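Local atomic coordinates of 2-hydroxyhepta-2,4-diene-1,7-dioate isomerase (Corynebacterium glutamicum, PDB entry 4DBF), a protein that belongs to the FAH family, binds magnesium and probably acts as a lyase or isomerase, with oxaloacetate decarboxylase the activity linked to it. Residues D172-D177 with A181-I186; S122-P127 with I164-S169; D153-V158 with T198-I203; G236-F241 with D252-G257. All blocks are in the same frame, centred on the assembly; numbering follows the deposited sequence.

Contact 1 of 4, residues D172-D177 with A181-I186; sequences DLQFAD and ARAKGI
Helix 172-177 and the weakly bonded helical turn 181-185 form an antiparallel helical hairpin beside the magnesium site, and a salt bridge from Asp177 to Arg182 ties them together. The short axes run at 162° and approach to 8.0 Å. Arg182 meets the carboxylate side-on with two nitrogens. Its NH2 donates to Asp177 OD1 at 2.8 Å, near the guanidinium plane and on the syn lone pair. Its NE donates to Asp177 OD2 at 2.9 Å, on the syn side but tilted out of the carboxylate plane, in keeping with the 43° between the two planes. A bend at chi3 (67°) of Arg182 brings the guanidinium round to this position. Leu173 CD2 lies over one face of the group, 3.5 Å from NH2 of Arg182. A water bridges Ala183 N and Asp177 OD2. This hairpin follows directly on the metal-bearing strand of the FAH-family domain. The rest of the contact is largely apolar. Leu173 CB sits 3.8 Å from Ala183 CB, and Gln174 CG packs on the same methyl at 3.5 Å. Leu173 CD1 meets Ile186 CD1 at 3.9 Å. Lys184 passes its CE by the amide of Gln174, whose OE1 is bonded to Arg171. Lys184 NZ bonds to Ser169 and to the magnesium ligand Asp167.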
loop_
_atom_site.group_PDB
_atom_site.type_symbol
_atom_site.label_atom_id
_atom_site.label_comp_id
_atom_site.label_asym_id
_atom_site.label_seq_id
_atom_site.Cartn_x
_atom_site.Cartn_y
_atom_site.Cartn_z
ATOM N N ASP A 172 -10.198 11.900 14.749
ATOM C CA ASP A 172 -9.265 12.903 15.270
ATOM C C ASP A 172 -7.966 12.946 14.505
ATOM O O ASP A 172 -7.396 14.051 14.246
ATOM C CB ASP A 172 -8.966 12.654 16.776
ATOM C CG ASP A 172 -10.160 13.000 17.689
ATOM O OD1 ASP A 172 -11.127 13.632 17.210
ATOM O OD2 ASP A 172 -10.168 12.538 18.878
ATOM N N LEU A 173 -7.413 11.757 14.165
ATOM C CA LEU A 173 -6.163 11.764 13.379
ATOM C C LEU A 173 -6.409 12.230 11.947
ATOM O O LEU A 173 -5.489 12.896 11.381
ATOM C CB LEU A 173 -5.451 10.403 13.359
ATOM C CG LEU A 173 -4.938 9.918 14.730
ATOM C CD1 LEU A 173 -4.448 8.493 14.589
ATOM C CD2 LEU A 173 -3.818 10.807 15.290
ATOM N N GLN A 174 -7.574 11.907 11.380
ATOM C CA GLN A 174 -7.856 12.370 10.022
ATOM C C GLN A 174 -7.741 13.929 9.984
ATOM O O GLN A 174 -7.106 14.516 9.083
ATOM C CB GLN A 174 -9.238 12.016 9.592
ATOM C CG GLN A 174 -9.420 10.627 9.119
ATOM C CD GLN A 174 -10.847 10.384 8.624
ATOM O OE1 GLN A 174 -11.669 9.821 9.292
ATOM N NE2 GLN A 174 -11.128 10.831 7.419
ATOM N N PHE A 175 -8.406 14.566 10.948
ATOM C CA PHE A 175 -8.233 15.999 11.137
ATOM C C PHE A 175 -6.825 16.457 11.463
ATOM O O PHE A 175 -6.360 17.366 10.803
ATOM C CB PHE A 175 -9.233 16.555 12.187
ATOM C CG PHE A 175 -9.063 18.014 12.407
ATOM C CD1 PHE A 175 -9.487 18.927 11.426
ATOM C CD2 PHE A 175 -8.413 18.481 13.540
ATOM C CE1 PHE A 175 -9.315 20.295 11.593
ATOM C CE2 PHE A 175 -8.224 19.864 13.712
ATOM C CZ PHE A 175 -8.673 20.746 12.717
ATOM N N ALA A 176 -6.079 15.879 12.409
ATOM C CA ALA A 176 -4.711 16.398 12.678
ATOM C C ALA A 176 -3.700 16.229 11.535
ATOM O O ALA A 176 -2.790 17.023 11.385
ATOM C CB ALA A 176 -4.089 15.694 13.900
ATOM N N ASP A 177 -3.827 15.121 10.802
ATOM C CA ASP A 177 -2.845 14.736 9.762
ATOM C C ASP A 177 -3.144 15.341 8.398
ATOM O O ASP A 177 -2.224 15.507 7.597
ATOM C CB ASP A 177 -2.779 13.195 9.652
ATOM C CG ASP A 177 -2.140 12.514 10.894
ATOM O OD1 ASP A 177 -1.325 13.159 11.615
ATOM O OD2 ASP A 177 -2.465 11.327 11.162
ATOM N N ALA A 181 -4.070 8.538 5.642
ATOM C CA ALA A 181 -3.315 7.271 5.696
ATOM C C ALA A 181 -3.112 6.711 7.114
ATOM O O ALA A 181 -3.451 5.593 7.370
ATOM C CB ALA A 181 -1.958 7.421 5.015
ATOM N N ARG A 182 -2.588 7.499 8.028
ATOM C CA ARG A 182 -2.409 7.002 9.414
ATOM C C ARG A 182 -3.700 6.672 10.154
ATOM O O ARG A 182 -3.862 5.569 10.727
ATOM C CB ARG A 182 -1.511 7.989 10.224
ATOM C CG ARG A 182 -1.136 7.450 11.588
ATOM C CD ARG A 182 0.003 8.327 12.189
ATOM N NE ARG A 182 -0.470 9.698 12.495
ATOM C CZ ARG A 182 -0.308 10.308 13.685
ATOM N NH1 ARG A 182 0.278 9.671 14.690
ATOM N NH2 ARG A 182 -0.708 11.570 13.865
ATOM N N ALA A 183 -4.665 7.570 10.082
ATOM C CA ALA A 183 -5.953 7.399 10.767
ATOM C C ALA A 183 -6.650 6.108 10.346
ATOM O O ALA A 183 -7.463 5.574 11.115
ATOM C CB ALA A 183 -6.920 8.547 10.388
ATOM N N LYS A 184 -6.421 5.661 9.087
ATOM C CA LYS A 184 -7.167 4.514 8.576
ATOM C C LYS A 184 -6.270 3.289 8.410
ATOM O O LYS A 184 -6.715 2.252 7.947
ATOM C CB LYS A 184 -7.779 4.891 7.234
ATOM C CG LYS A 184 -8.915 5.980 7.367
ATOM C CD LYS A 184 -9.538 6.246 6.046
ATOM C CE LYS A 184 -10.859 7.100 6.217
ATOM N NZ LYS A 184 -12.101 6.244 6.241
ATOM N N GLY A 185 -4.991 3.462 8.727
ATOM C CA GLY A 185 -3.928 2.521 8.321
ATOM C C GLY A 185 -3.230 1.867 9.517
ATOM O O GLY A 185 -2.331 1.046 9.330
ATOM N N ILE A 186 -3.710 2.178 10.725
ATOM C CA ILE A 186 -3.184 1.536 11.975
ATOM C C ILE A 186 -3.462 0.006 11.873
ATOM O O ILE A 186 -4.511 -0.412 11.356
ATOM C CB ILE A 186 -3.824 2.195 13.198
ATOM C CG1 ILE A 186 -3.158 3.575 13.387
ATOM C CG2 ILE A 186 -3.594 1.403 14.511
ATOM C CD1 ILE A 186 -3.984 4.631 14.221
HETATM O O HOH W 1 -4.372 10.325 9.239
#

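Contact 2 of 4, residues S122-P127 with I164-S169. With MG (magnesium ion), chain C.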
loop_
_atom_site.group_PDB
_atom_site.type_symbol
_atom_site.label_atom_id
_atom_site.label_comp_id
_atom_site.label_asym_id
_atom_site.label_seq_id
_atom_site.Cartn_x
_atom_site.Cartn_y
_atom_site.Cartn_z
ATOM N N SER A 122 -11.408 -10.976 14.948
ATOM C CA SER A 122 -10.174 -10.451 15.480
ATOM C C SER A 122 -10.355 -9.059 16.046
ATOM O O SER A 122 -11.058 -8.271 15.509
ATOM C CB SER A 122 -9.134 -10.346 14.399
ATOM O OG SER A 122 -8.534 -11.545 14.137
ATOM N N PRO A 123 -9.678 -8.759 17.123
ATOM C CA PRO A 123 -9.862 -7.464 17.749
ATOM C C PRO A 123 -9.327 -6.319 16.913
ATOM O O PRO A 123 -8.294 -6.401 16.305
ATOM C CB PRO A 123 -9.084 -7.581 19.045
ATOM C CG PRO A 123 -8.834 -8.998 19.243
ATOM C CD PRO A 123 -8.771 -9.600 17.895
ATOM N N ILE A 124 -10.078 -5.249 16.906
ATOM C CA ILE A 124 -9.636 -3.975 16.424
ATOM C C ILE A 124 -8.880 -3.323 17.581
ATOM O O ILE A 124 -9.444 -2.985 18.562
ATOM C CB ILE A 124 -10.829 -3.091 16.046
ATOM C CG1 ILE A 124 -11.592 -3.682 14.875
ATOM C CG2 ILE A 124 -10.377 -1.694 15.749
ATOM C CD1 ILE A 124 -12.972 -3.141 14.699
ATOM N N ARG A 125 -7.592 -3.167 17.452
ATOM C CA ARG A 125 -6.784 -2.686 18.561
ATOM C C ARG A 125 -6.432 -1.213 18.445
ATOM O O ARG A 125 -5.596 -0.832 17.697
ATOM C CB ARG A 125 -5.534 -3.528 18.728
ATOM C CG ARG A 125 -5.823 -5.003 18.720
ATOM C CD ARG A 125 -4.575 -5.832 18.717
ATOM N NE ARG A 125 -4.088 -5.922 20.061
ATOM C CZ ARG A 125 -3.026 -5.305 20.528
ATOM N NH1 ARG A 125 -2.295 -4.552 19.770
ATOM N NH2 ARG A 125 -2.697 -5.461 21.774
ATOM N N ILE A 126 -7.074 -0.413 19.249
ATOM C CA ILE A 126 -6.911 1.008 19.190
ATOM C C ILE A 126 -5.767 1.538 20.026
ATOM O O ILE A 126 -5.812 1.464 21.200
ATOM C CB ILE A 126 -8.187 1.694 19.646
ATOM C CG1 ILE A 126 -9.358 1.250 18.815
ATOM C CG2 ILE A 126 -8.032 3.191 19.594
ATOM C CD1 ILE A 126 -10.670 1.499 19.465
ATOM N N PRO A 127 -4.750 2.102 19.421
ATOM C CA PRO A 127 -3.697 2.735 20.216
ATOM C C PRO A 127 -4.147 4.009 20.910
ATOM O O PRO A 127 -5.121 4.600 20.565
ATOM C CB PRO A 127 -2.603 3.024 19.227
ATOM C CG PRO A 127 -3.175 2.781 17.907
ATOM C CD PRO A 127 -4.552 2.299 17.998
ATOM N N ILE A 164 -17.057 -7.958 2.709
ATOM C CA ILE A 164 -17.353 -6.788 3.504
ATOM C C ILE A 164 -16.021 -6.265 4.020
ATOM O O ILE A 164 -15.095 -7.068 4.339
ATOM C CB ILE A 164 -18.261 -7.147 4.716
ATOM C CG1 ILE A 164 -19.523 -7.932 4.268
ATOM C CG2 ILE A 164 -18.609 -5.833 5.477
ATOM C CD1 ILE A 164 -20.357 -8.465 5.475
ATOM N N ILE A 165 -15.897 -4.946 4.104
ATOM C CA ILE A 165 -14.758 -4.323 4.820
ATOM C C ILE A 165 -15.279 -3.338 5.877
ATOM O O ILE A 165 -16.292 -2.687 5.678
ATOM C CB ILE A 165 -13.739 -3.667 3.837
ATOM C CG1 ILE A 165 -12.540 -3.100 4.637
ATOM C CG2 ILE A 165 -14.398 -2.507 2.942
ATOM C CD1 ILE A 165 -11.383 -2.642 3.793
ATOM N N ASN A 166 -14.601 -3.267 7.022
ATOM C CA ASN A 166 -14.899 -2.252 8.035
ATOM C C ASN A 166 -13.732 -1.250 7.906
ATOM O O ASN A 166 -12.581 -1.576 8.278
ATOM C CB ASN A 166 -14.989 -2.922 9.444
ATOM C CG ASN A 166 -15.468 -1.966 10.484
ATOM O OD1 ASN A 166 -15.421 -0.739 10.261
ATOM N ND2 ASN A 166 -15.916 -2.484 11.635
ATOM N N ASP A 167 -13.976 -0.068 7.325
ATOM C CA ASP A 167 -12.884 0.900 7.087
ATOM C C ASP A 167 -12.781 1.737 8.388
ATOM O O ASP A 167 -13.336 2.848 8.485
ATOM C CB ASP A 167 -13.237 1.758 5.851
ATOM C CG ASP A 167 -12.227 2.837 5.553
ATOM O OD1 ASP A 167 -11.088 2.827 6.060
ATOM O OD2 ASP A 167 -12.564 3.756 4.779
ATOM N N VAL A 168 -12.054 1.207 9.359
ATOM C CA VAL A 168 -12.010 1.798 10.715
ATOM C C VAL A 168 -11.135 3.034 10.575
ATOM O O VAL A 168 -10.153 2.976 9.867
ATOM C CB VAL A 168 -11.361 0.798 11.668
ATOM C CG1 VAL A 168 -11.181 1.412 13.038
ATOM C CG2 VAL A 168 -12.274 -0.501 11.745
ATOM N N SER A 169 -11.512 4.140 11.220
ATOM C CA SER A 169 -10.897 5.437 10.990
ATOM C C SER A 169 -10.888 6.243 12.323
ATOM O O SER A 169 -11.978 6.399 12.929
ATOM C CB SER A 169 -11.802 6.249 10.018
ATOM O OG SER A 169 -12.333 5.402 8.948
HETATM MG MG MG C . -14.412 4.614 3.937
HETATM O O HOH W 2 -13.568 6.468 3.612
HETATM O O HOH W 3 -13.791 4.082 1.938
HETATM O O HOH W 4 -16.211 5.469 3.484
#
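This is a small, buried apolar contact between strand 124-126 and the break in strand 159-170 of the FAH-family domain, where Ile124 meets Val168, one residue along from the magnesium ligand Asp167. Strand 124-126 is an edge strand, within this chain, of a five-stranded mixed sheet and pairs in parallel with strand 279-287. Segment 164-169 belongs to the long strand 159-170, which pairs with strands 133-143 and 190-197. The contact therefore packs one sheet region on another through side chains, and buries 102 Å² in all. The nearest CA atoms, those of Ile124 and Val168, are 8.5 Å apart. Ile124 CD1 and Val168 CG2 reach toward each other tip to tip at 4.0 Å. With CG1 of Ile124 anti to the carbonyl carbon (chi1 -65°), the ethyl arm extends toward the other segment. The same CD1 lies 4.3 Å from Asn166 ND2. OD1 of Asn166 is held by the backbone N of Glu136.

Asp167 carries the polar chemistry. Its backbone is the centre of an inverse gamma turn, and Val168 N makes a weak bond to Asn166 O. The side chain of Asp167 goes to the metal, while that of Val168 goes to Ile124. Glu136 and Glu138 complete the protein ligands of the magnesium, and three waters are also bound. Lys112 forms a salt bridge with Asp167 OD1, the oxygen that is not on the metal. Ser169 OG donates to Asp167 O at 2.8 Å, from above the carbonyl plane. Asp167 OD2 accepts from Lys184 NZ and binds the magnesium at 2.2 Å.

Contact 3 of 4, residues D153-V158 with T198-I203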
loop_
_atom_site.group_PDB
_atom_site.type_symbol
_atom_site.label_atom_id
_atom_site.label_comp_id
_atom_site.label_asym_id
_atom_site.label_seq_id
_atom_site.Cartn_x
_atom_site.Cartn_y
_atom_site.Cartn_z
ATOM N N ASP A 153 -17.724 -0.279 -18.283
ATOM C CA ASP A 153 -18.728 -1.291 -18.501
ATOM C C ASP A 153 -18.143 -2.731 -18.626
ATOM O O ASP A 153 -18.910 -3.714 -18.674
ATOM C CB ASP A 153 -19.714 -0.866 -19.625
ATOM C CG ASP A 153 -19.080 -0.840 -20.960
ATOM O OD1 ASP A 153 -17.901 -1.222 -21.043
ATOM O OD2 ASP A 153 -19.754 -0.433 -21.937
ATOM N N ASP A 154 -16.815 -2.857 -18.631
ATOM C CA ASP A 154 -16.134 -4.186 -18.507
ATOM C C ASP A 154 -15.742 -4.557 -17.048
ATOM O O ASP A 154 -14.995 -5.494 -16.828
ATOM C CB ASP A 154 -14.861 -4.231 -19.369
ATOM C CG ASP A 154 -15.161 -4.020 -20.853
ATOM O OD1 ASP A 154 -14.309 -3.438 -21.549
ATOM O OD2 ASP A 154 -16.262 -4.410 -21.290
ATOM N N TRP A 155 -16.290 -3.870 -16.057
ATOM C CA TRP A 155 -15.803 -4.057 -14.679
ATOM C C TRP A 155 -15.923 -5.461 -14.160
ATOM O O TRP A 155 -15.033 -5.936 -13.459
ATOM C CB TRP A 155 -16.441 -3.053 -13.741
ATOM C CG TRP A 155 -17.860 -3.259 -13.389
ATOM C CD1 TRP A 155 -18.966 -2.658 -13.971
ATOM C CD2 TRP A 155 -18.347 -4.041 -12.318
ATOM N NE1 TRP A 155 -20.096 -3.072 -13.350
ATOM C CE2 TRP A 155 -19.760 -3.896 -12.304
ATOM C CE3 TRP A 155 -17.730 -4.842 -11.340
ATOM C CZ2 TRP A 155 -20.557 -4.541 -11.392
ATOM C CZ3 TRP A 155 -18.520 -5.475 -10.422
ATOM C CH2 TRP A 155 -19.942 -5.331 -10.460
ATOM N N LYS A 156 -17.019 -6.143 -14.488
ATOM C CA LYS A 156 -17.236 -7.510 -14.022
ATOM C C LYS A 156 -16.161 -8.509 -14.389
ATOM O O LYS A 156 -15.879 -9.402 -13.618
ATOM C CB LYS A 156 -18.629 -8.065 -14.430
ATOM C CG LYS A 156 -19.795 -7.348 -13.716
ATOM C CD LYS A 156 -21.165 -7.940 -14.027
ATOM C CE LYS A 156 -22.247 -6.958 -13.569
ATOM N NZ LYS A 156 -23.659 -7.498 -13.543
ATOM N N SER A 157 -15.522 -8.332 -15.512
ATOM C CA SER A 157 -14.499 -9.252 -15.961
ATOM C C SER A 157 -13.252 -9.323 -15.061
ATOM O O SER A 157 -12.514 -10.236 -15.150
ATOM C CB SER A 157 -14.094 -8.899 -17.362
ATOM O OG SER A 157 -13.254 -7.792 -17.361
ATOM N N VAL A 158 -13.064 -8.333 -14.200
ATOM C CA VAL A 158 -11.897 -8.285 -13.335
ATOM C C VAL A 158 -12.177 -8.578 -11.871
ATOM O O VAL A 158 -11.265 -8.638 -11.103
ATOM C CB VAL A 158 -11.152 -6.944 -13.410
ATOM C CG1 VAL A 158 -10.662 -6.626 -14.787
ATOM C CG2 VAL A 158 -11.957 -5.824 -12.825
ATOM N N THR A 198 -18.733 -14.888 -4.942
ATOM C CA THR A 198 -18.315 -14.765 -6.360
ATOM C C THR A 198 -19.574 -14.684 -7.300
ATOM O O THR A 198 -19.475 -14.277 -8.450
ATOM C CB THR A 198 -17.464 -15.932 -6.830
ATOM O OG1 THR A 198 -18.292 -17.111 -6.931
ATOM C CG2 THR A 198 -16.236 -16.170 -5.858
ATOM N N ASP A 199 -20.746 -15.028 -6.794
ATOM C CA ASP A 199 -21.993 -14.822 -7.632
ATOM C C ASP A 199 -22.354 -13.341 -7.520
ATOM O O ASP A 199 -23.207 -12.959 -6.759
ATOM C CB ASP A 199 -23.127 -15.750 -7.144
ATOM C CG ASP A 199 -24.439 -15.626 -7.977
ATOM O OD1 ASP A 199 -24.492 -14.892 -9.004
ATOM O OD2 ASP A 199 -25.413 -16.265 -7.521
ATOM N N ILE A 200 -21.661 -12.487 -8.252
ATOM C CA ILE A 200 -21.863 -11.051 -8.024
ATOM C C ILE A 200 -23.210 -10.501 -8.525
ATOM O O ILE A 200 -23.661 -9.445 -8.067
ATOM C CB ILE A 200 -20.718 -10.204 -8.557
ATOM C CG1 ILE A 200 -20.451 -10.532 -10.025
ATOM C CG2 ILE A 200 -19.443 -10.357 -7.654
ATOM C CD1 ILE A 200 -20.037 -9.288 -10.771
ATOM N N ASN A 201 -23.840 -11.217 -9.455
ATOM C CA ASN A 201 -25.228 -10.908 -9.844
ATOM C C ASN A 201 -26.274 -11.121 -8.784
ATOM O O ASN A 201 -27.351 -10.528 -8.853
ATOM C CB ASN A 201 -25.613 -11.677 -11.101
ATOM C CG ASN A 201 -25.319 -10.891 -12.323
ATOM O OD1 ASN A 201 -26.214 -10.653 -13.136
ATOM N ND2 ASN A 201 -24.091 -10.384 -12.427
ATOM N N SER A 202 -25.979 -11.978 -7.811
ATOM C CA SER A 202 -26.880 -12.182 -6.675
ATOM C C SER A 202 -26.980 -10.926 -5.773
ATOM O O SER A 202 -27.777 -10.909 -4.829
ATOM C CB SER A 202 -26.469 -13.412 -5.850
ATOM O OG SER A 202 -25.354 -13.134 -5.008
ATOM N N ILE A 203 -26.188 -9.898 -6.089
ATOM C CA ILE A 203 -26.088 -8.691 -5.280
ATOM C C ILE A 203 -26.620 -7.544 -6.098
ATOM O O ILE A 203 -26.079 -7.212 -7.149
ATOM C CB ILE A 203 -24.604 -8.384 -4.841
ATOM C CG1 ILE A 203 -24.011 -9.519 -4.016
ATOM C CG2 ILE A 203 -24.497 -7.031 -4.165
ATOM C CD1 ILE A 203 -24.846 -9.916 -2.821
#
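Apolar packing dominates this surface contact, in which Ile200 CD1 packs against the neighbouring pair Trp155 and Lys156. It joins two loops of the FAH-family domain. Segment 153-158 leads into strand 159-170, and segment 198-203 follows strand 190-197 with a 3-10 turn at 200-202. Ile200 CD1 lies 3.5 Å from Lys156 CG and 4.0 Å from Trp155 CH2. It approaches the indole obliquely. CG1 of Ile200 stands between its backbone N and carbonyl carbon (chi1 53°), which directs the ethyl arm across to the other loop. Phe162 of the following strand packs against both Trp155 and Ile200, and Met235 and Ile239 of helix 235-243 also touch the indole.

Within segment 153-158, Lys156 packs over its neighbour, its CG 3.6 Å above the centre of the Trp155 ring. The lysine chain is extended, so its aliphatic part is used for packing and its amino end is carried on toward Asn201.

Hydrogen bonds shape each loop on its own. Asp199 O accepts from both the backbone N and the OG of Ser202. Asp154 O is gripped likewise by Ser157: the backbone N donates at 3.2 Å, and OG donates at 2.9 Å in the carbonyl plane.

Contact 4 of 4, residues G236-F241 with D252-G257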
loop_
_atom_site.group_PDB
_atom_site.type_symbol
_atom_site.label_atom_id
_atom_site.label_comp_id
_atom_site.label_asym_id
_atom_site.label_seq_id
_atom_site.Cartn_x
_atom_site.Cartn_y
_atom_site.Cartn_z
ATOM N N GLY A 236 -18.647 0.336 -11.799
ATOM C CA GLY A 236 -17.838 0.294 -13.007
ATOM C C GLY A 236 -16.994 1.531 -13.084
ATOM O O GLY A 236 -15.860 1.478 -13.512
ATOM N N GLU A 237 -17.521 2.653 -12.640
ATOM C CA GLU A 237 -16.765 3.883 -12.722
ATOM C C GLU A 237 -15.617 3.862 -11.660
ATOM O O GLU A 237 -14.535 4.365 -11.920
ATOM C CB GLU A 237 -17.644 5.104 -12.456
ATOM C CG GLU A 237 -16.885 6.381 -12.554
ATOM C CD GLU A 237 -17.706 7.649 -12.280
ATOM O OE1 GLU A 237 -18.927 7.560 -11.977
ATOM O OE2 GLU A 237 -17.070 8.735 -12.355
ATOM N N ILE A 238 -15.887 3.301 -10.483
ATOM C CA ILE A 238 -14.793 3.158 -9.473
ATOM C C ILE A 238 -13.612 2.368 -10.076
ATOM O O ILE A 238 -12.455 2.785 -10.020
ATOM C CB ILE A 238 -15.310 2.423 -8.248
ATOM C CG1 ILE A 238 -16.401 3.285 -7.574
ATOM C CG2 ILE A 238 -14.147 2.191 -7.211
ATOM C CD1 ILE A 238 -17.095 2.557 -6.370
ATOM N N ILE A 239 -13.891 1.214 -10.643
ATOM C CA ILE A 239 -12.846 0.394 -11.236
ATOM C C ILE A 239 -12.064 1.067 -12.391
ATOM O O ILE A 239 -10.876 0.981 -12.465
ATOM C CB ILE A 239 -13.378 -0.997 -11.567
ATOM C CG1 ILE A 239 -13.559 -1.786 -10.288
ATOM C CG2 ILE A 239 -12.450 -1.744 -12.467
ATOM C CD1 ILE A 239 -14.710 -2.721 -10.285
ATOM N N GLU A 240 -12.765 1.783 -13.240
ATOM C CA GLU A 240 -12.144 2.536 -14.303
ATOM C C GLU A 240 -11.244 3.659 -13.780
ATOM O O GLU A 240 -10.143 3.875 -14.242
ATOM C CB GLU A 240 -13.233 3.127 -15.144
ATOM C CG GLU A 240 -12.766 3.997 -16.247
ATOM C CD GLU A 240 -13.926 4.529 -17.038
ATOM O OE1 GLU A 240 -14.508 5.493 -16.607
ATOM O OE2 GLU A 240 -14.258 3.961 -18.063
ATOM N N PHE A 241 -11.761 4.368 -12.795
ATOM C CA PHE A 241 -11.045 5.442 -12.130
ATOM C C PHE A 241 -9.731 4.984 -11.475
ATOM O O PHE A 241 -8.720 5.538 -11.657
ATOM C CB PHE A 241 -11.980 6.045 -11.098
ATOM C CG PHE A 241 -11.402 7.181 -10.319
ATOM C CD1 PHE A 241 -11.253 8.401 -10.884
ATOM C CD2 PHE A 241 -11.096 7.041 -9.008
ATOM C CE1 PHE A 241 -10.762 9.443 -10.166
ATOM C CE2 PHE A 241 -10.594 8.071 -8.287
ATOM C CZ PHE A 241 -10.436 9.275 -8.864
ATOM N N ASP A 252 -6.154 -7.988 -4.584
ATOM C CA ASP A 252 -6.268 -6.549 -4.190
ATOM C C ASP A 252 -7.750 -6.228 -3.827
ATOM O O ASP A 252 -8.694 -6.779 -4.416
ATOM C CB ASP A 252 -5.852 -5.610 -5.312
ATOM C CG ASP A 252 -4.348 -5.387 -5.383
ATOM O OD1 ASP A 252 -3.619 -5.890 -4.503
ATOM O OD2 ASP A 252 -3.928 -4.710 -6.308
ATOM N N VAL A 253 -7.964 -5.303 -2.889
ATOM C CA VAL A 253 -9.307 -5.114 -2.391
ATOM C C VAL A 253 -9.716 -3.653 -2.633
ATOM O O VAL A 253 -8.876 -2.744 -2.430
ATOM C CB VAL A 253 -9.365 -5.455 -0.874
ATOM C CG1 VAL A 253 -10.691 -4.891 -0.290
ATOM C CG2 VAL A 253 -9.147 -7.023 -0.571
ATOM N N ILE A 254 -10.967 -3.419 -3.078
ATOM C CA ILE A 254 -11.434 -2.012 -3.217
ATOM C C ILE A 254 -12.535 -1.801 -2.203
ATOM O O ILE A 254 -13.510 -2.539 -2.188
ATOM C CB ILE A 254 -11.940 -1.709 -4.667
ATOM C CG1 ILE A 254 -10.810 -1.907 -5.672
ATOM C CG2 ILE A 254 -12.563 -0.240 -4.773
ATOM C CD1 ILE A 254 -11.380 -1.894 -7.147
ATOM N N ALA A 255 -12.400 -0.746 -1.386
ATOM C CA ALA A 255 -13.434 -0.444 -0.426
ATOM C C ALA A 255 -14.272 0.679 -1.080
ATOM O O ALA A 255 -13.721 1.752 -1.353
ATOM C CB ALA A 255 -12.783 0.095 0.851
ATOM N N THR A 256 -15.527 0.392 -1.397
ATOM C CA THR A 256 -16.336 1.262 -2.317
ATOM C C THR A 256 -17.080 2.429 -1.613
ATOM O O THR A 256 -17.814 3.222 -2.263
ATOM C CB THR A 256 -17.331 0.408 -3.168
ATOM O OG1 THR A 256 -18.231 -0.289 -2.294
ATOM C CG2 THR A 256 -16.527 -0.621 -3.997
ATOM N N GLY A 257 -16.972 2.521 -0.295
ATOM C CA GLY A 257 -17.377 3.743 0.393
ATOM C C GLY A 257 -18.471 3.547 1.422
ATOM O O GLY A 257 -18.967 2.419 1.630
#
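Helix segment 236-241 packs against strand 253-255 and the residue after it; the nearest CA atoms, of Ile238 and Thr256, are 7.6 Å apart, and the CA atoms of Ile239 and Ile254 are 8.5 Å apart. This is helix-on-sheet packing in the FAH-family domain. The strand lies between strands 83-87 and 133-143, and the helix covers one side of it. Ile238 gives the largest share of the contact and uses two branches. Its CG2 meets Ile254 CG2 at 3.8 Å, where the two side chains lie alongside, pointing opposite ways. Its CD1 sits 3.9 Å from Thr256 CB and also reaches the Thr256 CG2 methyl. CG1 of Ile238 lies anti to the carbonyl carbon (chi1 -64°), while CG2 is anti to the backbone N, so the two branches part toward two different partners.

At the next residue, Ile239 CG1 packs on Ile254 CD1 at 3.8 Å, the chains crossing at about a right angle. Ile254 thus uses both branches, CG2 for Ile238 and CD1 for Ile239. Ile242 of the same helix touches it too. Ala255 points away from the helix and touches Ala85 and the magnesium ligand Glu138.

Thr256 gives the helix its carbon atoms and sends OG1 to Leu139 O. The interface is therefore held by close apolar packing, with the one hydroxyl of its touching residues satisfied by the neighbouring strand 133-143.

In the fold
Contacts 1, 2 and 4 are buried, whereas contact 3 lies at the surface. Contacts 1 and 2 share the magnesium site through Lys184. Contacts 2 and 4 touch where Ile165 CG2 packs on Ala255 CB. Contacts 3 and 4 share the helix 235-243 neighbourhood, with Trp155 against Gly236 and Ile239. Contact 1 differs in chemistry, since charge and a water cross between its segments. Contacts 2 and 4 meet mainly through the methyls of branched aliphatic side chains. Contact 3 mixes an indole with the aliphatic part of a lysine. Contacts 1 and 2 both lie on the opposite side of the chain's centre from contact 3.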